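Local coordinates for protein Methylcobalamin\: coenzyme M methyltransferase (Methanosarcina mazei, PDB 4AY7) that catalyses transfer of a methyl group from a methylated corrinoid to coenzyme M, a zinc-dependent step of methanogenesis, at residues E135-I140 / V148-G153; K64-N69 / E76-P81; A21-E26 / N240-L245. One frame throughout, in Å; residues are numbered along the deposited sequence.

Interaction 1 of 3, residues E135-I140 / V148-G153; sequences EAIKII and VPIVGG
I150 pushes its long branch from the strand onto the flank of I140, where the helix residue offers a single methyl group. I150 CD1 lies 3.6 Å from I140 CG2, and I150 CG1 follows just behind at 3.8 Å from that same methyl, so the end of the branch slides over I140 CG2 and does not merely touch it with its last atom. The reach comes from a fully extended branch: with chi2 at 178°, CD1 is anti to CA and extends away from the strand toward the helix. One turn back along the helix, I137 receives the same methyl group in two ways. I137 O stands 3.8 Å from I150 CD1, a contact of alkyl group with carbonyl oxygen, while I137 CG2 adds a looser apolar touch at 4.2 Å. I150 CD1 thus settles into the shallow groove between I137 and I140, two residues on the same face of the helix.

The principle illustrated is that of the TIM barrel, in which helices wrap the outside of a parallel sheet. Helix 130-144 lies in the beta-alpha-beta crossover that leads from strand 78-80 to its neighbour 150-155, and a short connection joins it to the second strand. I140 accordingly also rests on V78 and L80, whereas I137 turns to M199 and A202 of helix 178-202. No hydrogen bond joins the two segments; the strand's polar ties go to other partners, I150 N to D205 OD2 and V148 O to R141 NH1.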
ATOM      1  N   GLU A 135       0.118  -1.112 -17.912  1.00 23.53           N
ATOM      2  CA  GLU A 135       1.091  -0.650 -18.844  1.00 25.11           C
ATOM      3  C   GLU A 135       2.298   0.051 -18.170  1.00 23.09           C
ATOM      4  O   GLU A 135       3.407  -0.087 -18.635  1.00 22.43           O
ATOM      5  CB  GLU A 135       0.416   0.246 -19.867  1.00 28.19           C
ATOM      6  CG  GLU A 135       1.382   0.934 -20.796  1.00 32.55           C
ATOM      7  CD  GLU A 135       1.941   0.011 -21.889  1.00 39.31           C
ATOM      8  OE1 GLU A 135       1.664  -1.247 -21.914  1.00 46.29           O
ATOM      9  OE2 GLU A 135       2.601   0.584 -22.797  1.00 47.36           O
ATOM     10  N   ALA A 136       2.067   0.787 -17.102  1.00 21.59           N
ATOM     11  CA  ALA A 136       3.168   1.486 -16.400  1.00 21.72           C
ATOM     12  C   ALA A 136       4.120   0.486 -15.738  1.00 21.60           C
ATOM     13  O   ALA A 136       5.326   0.658 -15.783  1.00 20.96           O
ATOM     14  CB  ALA A 136       2.656   2.528 -15.396  1.00 21.28           C
ATOM     15  N   ILE A 137       3.556  -0.616 -15.237  1.00 21.26           N
ATOM     16  CA  ILE A 137       4.370  -1.695 -14.651  1.00 21.33           C
ATOM     17  C   ILE A 137       5.291  -2.259 -15.701  1.00 22.06           C
ATOM     18  O   ILE A 137       6.466  -2.434 -15.448  1.00 21.71           O
ATOM     19  CB  ILE A 137       3.500  -2.822 -14.069  1.00 21.21           C
ATOM     20  CG1 ILE A 137       2.756  -2.271 -12.844  1.00 20.96           C
ATOM     21  CG2 ILE A 137       4.397  -4.035 -13.759  1.00 21.52           C
ATOM     22  CD1 ILE A 137       1.578  -3.178 -12.381  1.00 20.99           C
ATOM     23  N   LYS A 138       4.761  -2.506 -16.890  1.00 24.25           N
ATOM     24  CA  LYS A 138       5.613  -3.031 -17.991  1.00 25.71           C
ATOM     25  C   LYS A 138       6.677  -2.052 -18.417  1.00 25.16           C
ATOM     26  O   LYS A 138       7.815  -2.433 -18.700  1.00 25.47           O
ATOM     27  CB  LYS A 138       4.758  -3.381 -19.188  1.00 27.25           C
ATOM     28  CG  LYS A 138       3.786  -4.497 -18.852  1.00 29.65           C
ATOM     29  CD  LYS A 138       2.777  -4.688 -19.974  1.00 32.09           C
ATOM     30  CE  LYS A 138       1.365  -4.988 -19.430  1.00 33.95           C
ATOM     31  NZ  LYS A 138       0.414  -4.291 -20.338  1.00 36.99           N
ATOM     32  N   ILE A 139       6.328  -0.777 -18.447  1.00 24.16           N
ATOM     33  CA  ILE A 139       7.329   0.260 -18.771  1.00 24.11           C
ATOM     34  C   ILE A 139       8.440   0.303 -17.706  1.00 23.71           C
ATOM     35  O   ILE A 139       9.619   0.417 -18.037  1.00 23.92           O
ATOM     36  CB  ILE A 139       6.714   1.619 -18.834  1.00 24.14           C
ATOM     37  CG1 ILE A 139       5.713   1.683 -20.010  1.00 24.47           C
ATOM     38  CG2 ILE A 139       7.773   2.719 -19.033  1.00 24.15           C
ATOM     39  CD1 ILE A 139       4.966   3.011 -20.031  1.00 24.22           C
ATOM     40  N   ILE A 140       8.045   0.279 -16.432  1.00 22.79           N
ATOM     41  CA  ILE A 140       9.025   0.214 -15.292  1.00 22.69           C
ATOM     42  C   ILE A 140       9.955  -1.019 -15.397  1.00 23.29           C
ATOM     43  O   ILE A 140      11.161  -0.872 -15.459  1.00 24.09           O
ATOM     44  CB  ILE A 140       8.311   0.223 -13.933  1.00 21.88           C
ATOM     45  CG1 ILE A 140       7.651   1.593 -13.760  1.00 21.43           C
ATOM     46  CG2 ILE A 140       9.273  -0.189 -12.778  1.00 20.98           C
ATOM     47  CD1 ILE A 140       6.616   1.626 -12.627  1.00 21.48           C
ATOM     48  N   VAL A 148      15.386  -5.234  -9.844  1.00 25.43           N
ATOM     49  CA  VAL A 148      14.727  -4.272  -8.989  1.00 23.72           C
ATOM     50  C   VAL A 148      13.301  -4.700  -8.813  1.00 22.77           C
ATOM     51  O   VAL A 148      12.621  -4.996  -9.821  1.00 23.87           O
ATOM     52  CB  VAL A 148      14.764  -2.907  -9.633  1.00 23.95           C
ATOM     53  CG1 VAL A 148      14.056  -1.874  -8.777  1.00 23.72           C
ATOM     54  CG2 VAL A 148      16.199  -2.506  -9.848  1.00 24.27           C
ATOM     55  N   PRO A 149      12.813  -4.695  -7.582  1.00 21.22           N
ATOM     56  CA  PRO A 149      11.438  -5.128  -7.370  1.00 20.68           C
ATOM     57  C   PRO A 149      10.408  -4.006  -7.669  1.00 20.02           C
ATOM     58  O   PRO A 149      10.681  -2.859  -7.428  1.00 20.02           O
ATOM     59  CB  PRO A 149      11.431  -5.479  -5.889  1.00 20.64           C
ATOM     60  CG  PRO A 149      12.366  -4.515  -5.263  1.00 20.58           C
ATOM     61  CD  PRO A 149      13.464  -4.306  -6.307  1.00 21.20           C
ATOM     62  N   ILE A 150       9.222  -4.384  -8.119  1.00 19.76           N
ATOM     63  CA  ILE A 150       8.125  -3.505  -8.425  1.00 18.95           C
ATOM     64  C   ILE A 150       7.047  -3.857  -7.457  1.00 18.22           C
ATOM     65  O   ILE A 150       6.661  -5.002  -7.358  1.00 18.29           O
ATOM     66  CB  ILE A 150       7.593  -3.677  -9.862  1.00 19.42           C
ATOM     67  CG1 ILE A 150       8.700  -3.392 -10.857  1.00 19.95           C
ATOM     68  CG2 ILE A 150       6.359  -2.775 -10.104  1.00 18.39           C
ATOM     69  CD1 ILE A 150       8.263  -3.582 -12.301  1.00 21.07           C
ATOM     70  N   VAL A 151       6.666  -2.866  -6.662  1.00 17.83           N
ATOM     71  CA  VAL A 151       5.564  -2.982  -5.738  1.00 17.78           C
ATOM     72  C   VAL A 151       4.261  -2.348  -6.332  1.00 18.09           C
ATOM     73  O   VAL A 151       4.220  -1.178  -6.669  1.00 18.40           O
ATOM     74  CB  VAL A 151       5.897  -2.251  -4.452  1.00 17.52           C
ATOM     75  CG1 VAL A 151       4.725  -2.432  -3.510  1.00 17.44           C
ATOM     76  CG2 VAL A 151       7.199  -2.816  -3.828  1.00 18.77           C
ATOM     77  N   GLY A 152       3.242  -3.161  -6.497  1.00 17.93           N
ATOM     78  CA  GLY A 152       1.959  -2.735  -6.888  1.00 18.01           C
ATOM     79  C   GLY A 152       1.083  -2.428  -5.706  1.00 17.71           C
ATOM     80  O   GLY A 152       0.713  -3.300  -4.963  1.00 18.20           O
ATOM     81  N   GLY A 153       0.659  -1.179  -5.624  1.00 17.92           N
ATOM     82  CA  GLY A 153      -0.219  -0.714  -4.579  1.00 18.18           C
ATOM     83  C   GLY A 153      -1.646  -0.659  -5.001  1.00 18.10           C
ATOM     84  O   GLY A 153      -1.953  -0.373  -6.196  1.00 19.46           O
TER

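Interaction 2 of 3, residues K64-N69 / E76-P81; sequences KLALAN and EAVRLP
One water molecule is held between N69 O and A77 O, 2.7 Å from each, and donates to both carbonyls. A second water joins A66 O to R79 N: it lies 3.0 Å from A66 O as a donor and accepts the N-H of R79. Helix and strand share no direct hydrogen bond, and these waters link backbone groups that stand too far apart to meet.

Alongside the waters, the side-chain contacts are apolar and close. A66 CB approaches V78 CG1 to 3.4 Å, tighter than usual for two carbons, and the same methyl also lies 3.8 Å from R79 O. V78 presents this branch because CG1 stands anti to the backbone N (chi1 180°). L67 starts out from the helix directed away from the strand, yet its CD2 bends back to reach V78 CG1 at 3.7 Å, so that one valine methyl is shared by two successive helix residues.

In the TIM barrel this is helix 59-71 laid against strand 78-80, which follows it in the chain. The two run roughly antiparallel, at 143°, with their axes 7.3 Å apart, and the small side chain of A66 suits so near an approach. R79 leads its guanidinium away from the helix: its NE donates to V36 O, and its side chain neighbours Q38, a residue that binds coenzyme M.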
ATOM      1  N   LYS A  64       7.346   7.460 -15.186  1.00 26.79           N
ATOM      2  CA  LYS A  64       8.416   8.439 -15.093  1.00 28.42           C
ATOM      3  C   LYS A  64       8.516   8.961 -13.671  1.00 28.51           C
ATOM      4  O   LYS A  64       9.633   8.960 -13.110  1.00 32.79           O
ATOM      5  CB  LYS A  64       8.225   9.517 -16.193  1.00 30.31           C
ATOM      6  CG  LYS A  64       9.426  10.381 -16.466  1.00 31.83           C
ATOM      7  CD  LYS A  64       9.058  11.523 -17.398  1.00 32.74           C
ATOM      8  CE  LYS A  64      10.293  12.385 -17.745  1.00 32.79           C
ATOM      9  NZ  LYS A  64       9.911  13.641 -18.515  1.00 31.18           N
ATOM     10  N   LEU A  65       7.401   9.246 -13.011  1.00 26.16           N
ATOM     11  CA  LEU A  65       7.436   9.700 -11.639  1.00 26.23           C
ATOM     12  C   LEU A  65       7.843   8.597 -10.638  1.00 27.86           C
ATOM     13  O   LEU A  65       8.535   8.901  -9.577  1.00 27.14           O
ATOM     14  CB  LEU A  65       6.128  10.231 -11.220  1.00 25.53           C
ATOM     15  CG  LEU A  65       5.955  10.807  -9.847  1.00 24.68           C
ATOM     16  CD1 LEU A  65       6.896  12.023  -9.612  1.00 25.25           C
ATOM     17  CD2 LEU A  65       4.483  11.151  -9.734  1.00 25.31           C
ATOM     18  N   ALA A  66       7.411   7.346 -10.918  1.00 27.94           N
ATOM     19  CA  ALA A  66       7.775   6.209 -10.017  1.00 27.78           C
ATOM     20  C   ALA A  66       9.266   5.939 -10.008  1.00 29.71           C
ATOM     21  O   ALA A  66       9.927   5.686  -8.947  1.00 25.68           O
ATOM     22  CB  ALA A  66       7.076   4.935 -10.470  1.00 26.95           C
ATOM     23  N   LEU A  67       9.808   5.968 -11.211  1.00 29.83           N
ATOM     24  CA  LEU A  67      11.189   5.658 -11.382  1.00 31.80           C
ATOM     25  C   LEU A  67      12.016   6.754 -10.728  1.00 32.80           C
ATOM     26  O   LEU A  67      13.109   6.482 -10.249  1.00 33.72           O
ATOM     27  CB  LEU A  67      11.570   5.547 -12.854  1.00 31.97           C
ATOM     28  CG  LEU A  67      11.181   4.248 -13.550  1.00 34.12           C
ATOM     29  CD1 LEU A  67      12.236   3.137 -13.465  1.00 34.14           C
ATOM     30  CD2 LEU A  67       9.926   3.720 -12.896  1.00 34.77           C
ATOM     31  N   ALA A  68      11.485   7.980 -10.715  1.00 32.88           N
ATOM     32  CA  ALA A  68      12.206   9.132 -10.212  1.00 33.05           C
ATOM     33  C   ALA A  68      12.443   8.994  -8.723  1.00 33.71           C
ATOM     34  O   ALA A  68      13.538   9.385  -8.270  1.00 37.49           O
ATOM     35  CB  ALA A  68      11.489  10.460 -10.575  1.00 32.85           C
ATOM     36  N   ASN A  69      11.480   8.426  -7.970  1.00 31.48           N
ATOM     37  CA  ASN A  69      11.657   8.198  -6.537  1.00 34.92           C
ATOM     38  C   ASN A  69      12.252   6.805  -6.272  1.00 36.25           C
ATOM     39  O   ASN A  69      11.953   6.155  -5.215  1.00 35.84           O
ATOM     40  CB  ASN A  69      10.343   8.383  -5.714  1.00 35.52           C
ATOM     41  CG  ASN A  69      10.626   8.640  -4.221  1.00 38.45           C
ATOM     42  OD1 ASN A  69      11.790   8.521  -3.797  1.00 41.28           O
ATOM     43  ND2 ASN A  69       9.609   9.025  -3.434  1.00 37.18           N
ATOM     44  N   GLU A  76      14.781   1.243  -2.607  1.00 22.02           N
ATOM     45  CA  GLU A  76      15.171   0.006  -3.257  1.00 22.27           C
ATOM     46  C   GLU A  76      14.014  -0.763  -3.812  1.00 21.80           C
ATOM     47  O   GLU A  76      14.063  -1.966  -3.883  1.00 22.49           O
ATOM     48  CB  GLU A  76      15.992  -0.801  -2.252  1.00 23.16           C
ATOM     49  CG  GLU A  76      17.304  -0.070  -1.956  1.00 23.41           C
ATOM     50  CD  GLU A  76      18.191  -0.722  -0.880  1.00 24.95           C
ATOM     51  OE1 GLU A  76      17.711  -1.466   0.017  1.00 24.83           O
ATOM     52  OE2 GLU A  76      19.430  -0.511  -0.988  1.00 24.96           O
ATOM     53  N   ALA A  77      13.005  -0.057  -4.333  1.00 21.65           N
ATOM     54  CA  ALA A  77      11.875  -0.685  -5.041  1.00 21.09           C
ATOM     55  C   ALA A  77      11.216   0.421  -5.844  1.00 21.27           C
ATOM     56  O   ALA A  77      11.496   1.591  -5.619  1.00 23.67           O
ATOM     57  CB  ALA A  77      10.863  -1.270  -4.080  1.00 20.03           C
ATOM     58  N   VAL A  78      10.391   0.062  -6.802  1.00 20.54           N
ATOM     59  CA  VAL A  78       9.576   1.079  -7.517  1.00 20.09           C
ATOM     60  C   VAL A  78       8.153   0.762  -7.177  1.00 19.99           C
ATOM     61  O   VAL A  78       7.723  -0.378  -7.425  1.00 20.12           O
ATOM     62  CB  VAL A  78       9.757   1.016  -9.031  1.00 20.22           C
ATOM     63  CG1 VAL A  78       8.882   2.097  -9.737  1.00 20.50           C
ATOM     64  CG2 VAL A  78      11.223   1.237  -9.403  1.00 21.07           C
ATOM     65  N   ARG A  79       7.401   1.742  -6.683  1.00 20.06           N
ATOM     66  CA  ARG A  79       6.031   1.551  -6.193  1.00 20.24           C
ATOM     67  C   ARG A  79       5.097   2.446  -7.070  1.00 20.36           C
ATOM     68  O   ARG A  79       5.364   3.630  -7.286  1.00 19.72           O
ATOM     69  CB  ARG A  79       5.915   2.049  -4.784  1.00 20.43           C
ATOM     70  CG  ARG A  79       4.787   1.472  -3.942  1.00 20.95           C
ATOM     71  CD  ARG A  79       3.522   2.142  -4.099  1.00 22.37           C
ATOM     72  NE  ARG A  79       2.486   1.845  -3.121  1.00 21.87           N
ATOM     73  CZ  ARG A  79       1.314   2.439  -3.208  1.00 22.37           C
ATOM     74  NH1 ARG A  79       1.069   3.325  -4.179  1.00 23.23           N
ATOM     75  NH2 ARG A  79       0.359   2.213  -2.329  1.00 23.15           N
ATOM     76  N   LEU A  80       3.998   1.854  -7.464  1.00 20.43           N
ATOM     77  CA  LEU A  80       2.922   2.541  -8.198  1.00 20.79           C
ATOM     78  C   LEU A  80       1.585   1.927  -7.873  1.00 20.96           C
ATOM     79  O   LEU A  80       1.528   0.785  -7.401  1.00 19.52           O
ATOM     80  CB  LEU A  80       3.199   2.474  -9.696  1.00 22.16           C
ATOM     81  CG  LEU A  80       3.048   1.188 -10.461  1.00 22.93           C
ATOM     82  CD1 LEU A  80       3.085   1.495 -11.949  1.00 25.43           C
ATOM     83  CD2 LEU A  80       4.172   0.181 -10.178  1.00 24.86           C
ATOM     84  N   PRO A  81       0.480   2.641  -8.152  1.00 21.14           N
ATOM     85  CA  PRO A  81       0.362   4.013  -8.582  1.00 21.21           C
ATOM     86  C   PRO A  81       0.369   4.951  -7.382  1.00 22.95           C
ATOM     87  O   PRO A  81       1.127   4.680  -6.408  1.00 24.68           O
ATOM     88  CB  PRO A  81      -1.000   4.015  -9.313  1.00 21.34           C
ATOM     89  CG  PRO A  81      -1.825   3.043  -8.521  1.00 21.26           C
ATOM     90  CD  PRO A  81      -0.844   1.991  -8.030  1.00 20.73           C
TER
HETATM   91  O   HOH W   1       8.561   4.486  -6.535  1.00 26.81           O
HETATM   92  O   HOH W   2      10.481   3.921  -4.752  1.00 23.55           O

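Interaction 3 of 3, residues A21-E26 / N240-L245; sequences AALKGE and NSVTVL
L23 projects from helix 15-24 onto strand 242-246, one of the parallel strands of the TIM barrel. Its CB already lies 3.9 Å from V242 CG1. Beyond CG the side chain forks: CD1 meets V242 CG1 at 3.8 Å and also borders V244 CG2, while CD2 rests on V244 CG2 at 4.0 Å. Because CG stands anti to the carbonyl carbon (chi1 -68°), the fork straddles two strand residues whose intervening neighbour, T243, points the other way. L23 touches V206 and V320 as well, at the beginnings of two further strands, which places this helix end across the N-terminal mouth of the barrel.

K24 lies outside that core. Its extended chain passes the second methyl of V242, CE coming within 3.7 Å of V242 CG2, and so the aliphatic part of an exposed lysine covers the edge of the contact.

Just after K24 the helix ends in a Schellman motif, with G25 at positive phi (85°) and E26 N bonded to A21 O. On the strand side, S241 OG donates to V242 O at 2.8 Å, from a position 43° above the carbonyl plane.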
ATOM      1  N   ALA A  21      13.075 -11.958   0.194  1.00 21.43           N
ATOM      2  CA  ALA A  21      13.649 -12.702   1.367  1.00 20.97           C
ATOM      3  C   ALA A  21      13.265 -12.024   2.682  1.00 20.35           C
ATOM      4  O   ALA A  21      12.722 -12.673   3.642  1.00 20.64           O
ATOM      5  CB  ALA A  21      15.162 -12.853   1.226  1.00 21.57           C
ATOM      6  N   ALA A  22      13.448 -10.720   2.729  1.00 19.79           N
ATOM      7  CA  ALA A  22      13.054  -9.963   3.929  1.00 19.05           C
ATOM      8  C   ALA A  22      11.638 -10.099   4.370  1.00 18.71           C
ATOM      9  O   ALA A  22      11.351 -10.256   5.557  1.00 17.72           O
ATOM     10  CB  ALA A  22      13.450  -8.489   3.799  1.00 18.87           C
ATOM     11  N   LEU A  23      10.719  -9.967   3.388  1.00 18.57           N
ATOM     12  CA  LEU A  23       9.314 -10.057   3.647  1.00 18.87           C
ATOM     13  C   LEU A  23       8.939 -11.471   4.057  1.00 19.10           C
ATOM     14  O   LEU A  23       8.094 -11.662   4.918  1.00 19.49           O
ATOM     15  CB  LEU A  23       8.467  -9.541   2.443  1.00 18.40           C
ATOM     16  CG  LEU A  23       8.544  -8.049   2.154  1.00 18.21           C
ATOM     17  CD1 LEU A  23       7.948  -7.637   0.778  1.00 18.04           C
ATOM     18  CD2 LEU A  23       7.917  -7.311   3.377  1.00 18.46           C
ATOM     19  N   LYS A  24       9.544 -12.465   3.452  1.00 20.13           N
ATOM     20  CA  LYS A  24       9.234 -13.820   3.843  1.00 21.40           C
ATOM     21  C   LYS A  24       9.884 -14.249   5.167  1.00 22.27           C
ATOM     22  O   LYS A  24       9.505 -15.284   5.732  1.00 23.59           O
ATOM     23  CB  LYS A  24       9.674 -14.753   2.761  1.00 23.37           C
ATOM     24  CG  LYS A  24       8.865 -14.658   1.487  1.00 25.07           C
ATOM     25  CD  LYS A  24       9.286 -15.851   0.649  1.00 28.53           C
ATOM     26  CE  LYS A  24       8.985 -15.682  -0.823  1.00 31.74           C
ATOM     27  NZ  LYS A  24       9.745 -16.736  -1.564  1.00 36.30           N
ATOM     28  N   GLY A  25      10.817 -13.473   5.684  1.00 21.84           N
ATOM     29  CA  GLY A  25      11.502 -13.857   6.948  1.00 23.21           C
ATOM     30  C   GLY A  25      12.676 -14.776   6.746  1.00 23.83           C
ATOM     31  O   GLY A  25      13.150 -15.430   7.694  1.00 25.17           O
ATOM     32  N   GLU A  26      13.174 -14.839   5.536  1.00 24.24           N
ATOM     33  CA  GLU A  26      14.404 -15.568   5.263  1.00 26.61           C
ATOM     34  C   GLU A  26      15.615 -14.724   5.574  1.00 26.57           C
ATOM     35  O   GLU A  26      15.530 -13.467   5.608  1.00 24.91           O
ATOM     36  CB  GLU A  26      14.372 -15.930   3.797  1.00 28.18           C
ATOM     37  CG  GLU A  26      13.224 -16.864   3.472  1.00 30.51           C
ATOM     38  CD  GLU A  26      13.033 -17.033   1.995  1.00 33.87           C
ATOM     39  OE1 GLU A  26      13.516 -16.151   1.274  1.00 38.36           O
ATOM     40  OE2 GLU A  26      12.407 -18.026   1.542  1.00 37.06           O
ATOM     41  N   ASN A 240      -1.101 -14.303  -6.268  1.00 23.72           N
ATOM     42  CA  ASN A 240       0.067 -15.092  -6.680  1.00 24.89           C
ATOM     43  C   ASN A 240       1.397 -14.361  -6.517  1.00 24.24           C
ATOM     44  O   ASN A 240       2.230 -14.371  -7.396  1.00 23.78           O
ATOM     45  CB  ASN A 240      -0.179 -15.596  -8.124  1.00 27.18           C
ATOM     46  CG  ASN A 240      -1.379 -16.549  -8.150  1.00 28.40           C
ATOM     47  OD1 ASN A 240      -1.456 -17.405  -7.307  1.00 34.52           O
ATOM     48  ND2 ASN A 240      -2.306 -16.341  -8.994  1.00 32.76           N
ATOM     49  N   SER A 241       1.566 -13.697  -5.381  1.00 24.03           N
ATOM     50  CA  SER A 241       2.870 -13.071  -5.036  1.00 23.34           C
ATOM     51  C   SER A 241       2.938 -12.878  -3.530  1.00 22.27           C
ATOM     52  O   SER A 241       1.916 -13.026  -2.810  1.00 21.36           O
ATOM     53  CB  SER A 241       3.034 -11.677  -5.700  1.00 24.87           C
ATOM     54  OG  SER A 241       2.099 -10.753  -5.143  1.00 24.07           O
ATOM     55  N   VAL A 242       4.132 -12.502  -3.086  1.00 20.77           N
ATOM     56  CA  VAL A 242       4.302 -11.885  -1.796  1.00 20.38           C
ATOM     57  C   VAL A 242       3.387 -10.683  -1.678  1.00 19.24           C
ATOM     58  O   VAL A 242       3.158  -9.927  -2.659  1.00 18.89           O
ATOM     59  CB  VAL A 242       5.802 -11.563  -1.546  1.00 20.36           C
ATOM     60  CG1 VAL A 242       5.974 -10.635  -0.329  1.00 20.40           C
ATOM     61  CG2 VAL A 242       6.609 -12.895  -1.462  1.00 20.98           C
ATOM     62  N   THR A 243       2.697 -10.624  -0.533  1.00 19.14           N
ATOM     63  CA  THR A 243       1.797  -9.512  -0.235  1.00 18.47           C
ATOM     64  C   THR A 243       2.136  -8.809   1.092  1.00 17.91           C
ATOM     65  O   THR A 243       2.741  -9.405   2.009  1.00 17.80           O
ATOM     66  CB  THR A 243       0.340  -9.964  -0.185  1.00 18.93           C
ATOM     67  OG1 THR A 243       0.227 -10.935   0.818  1.00 18.82           O
ATOM     68  CG2 THR A 243      -0.170 -10.585  -1.512  1.00 18.60           C
ATOM     69  N   VAL A 244       1.654  -7.581   1.205  1.00 17.05           N
ATOM     70  CA  VAL A 244       1.825  -6.712   2.353  1.00 16.66           C
ATOM     71  C   VAL A 244       0.491  -6.024   2.652  1.00 16.56           C
ATOM     72  O   VAL A 244      -0.188  -5.521   1.747  1.00 17.14           O
ATOM     73  CB  VAL A 244       2.951  -5.656   2.103  1.00 16.71           C
ATOM     74  CG1 VAL A 244       3.089  -4.679   3.260  1.00 16.02           C
ATOM     75  CG2 VAL A 244       4.312  -6.319   1.938  1.00 16.93           C
ATOM     76  N   LEU A 245       0.117  -5.964   3.918  1.00 16.53           N
ATOM     77  CA  LEU A 245      -1.104  -5.326   4.357  1.00 16.35           C
ATOM     78  C   LEU A 245      -0.738  -4.070   5.150  1.00 16.60           C
ATOM     79  O   LEU A 245      -0.041  -4.144   6.163  1.00 16.09           O
ATOM     80  CB  LEU A 245      -1.901  -6.268   5.240  1.00 16.75           C
ATOM     81  CG  LEU A 245      -3.050  -5.681   5.984  1.00 16.95           C
ATOM     82  CD1 LEU A 245      -4.097  -5.307   4.915  1.00 17.14           C
ATOM     83  CD2 LEU A 245      -3.667  -6.714   6.897  1.00 17.72           C
TER

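All three contacts set a helix against the same parallel sheet, but from different directions. Interactions 1 and 2 cover its outer face and touch each other: strands 78-80 and 150-155 are neighbours, with V151 N probably bonded to V78 O and G153 N to L80 O, while I140 and L67 join the two helices. Interaction 3 lies about 17 and 19 Å away between centres and brings an early helix to a strand more than 200 residues later, enclosing the other two within its loop. Interaction 1 is buried and apolar, with no hydrogen bond across it; interaction 2, equally buried, adds bridging waters; interaction 3 alone has an exposed rim, supplied by a lysine.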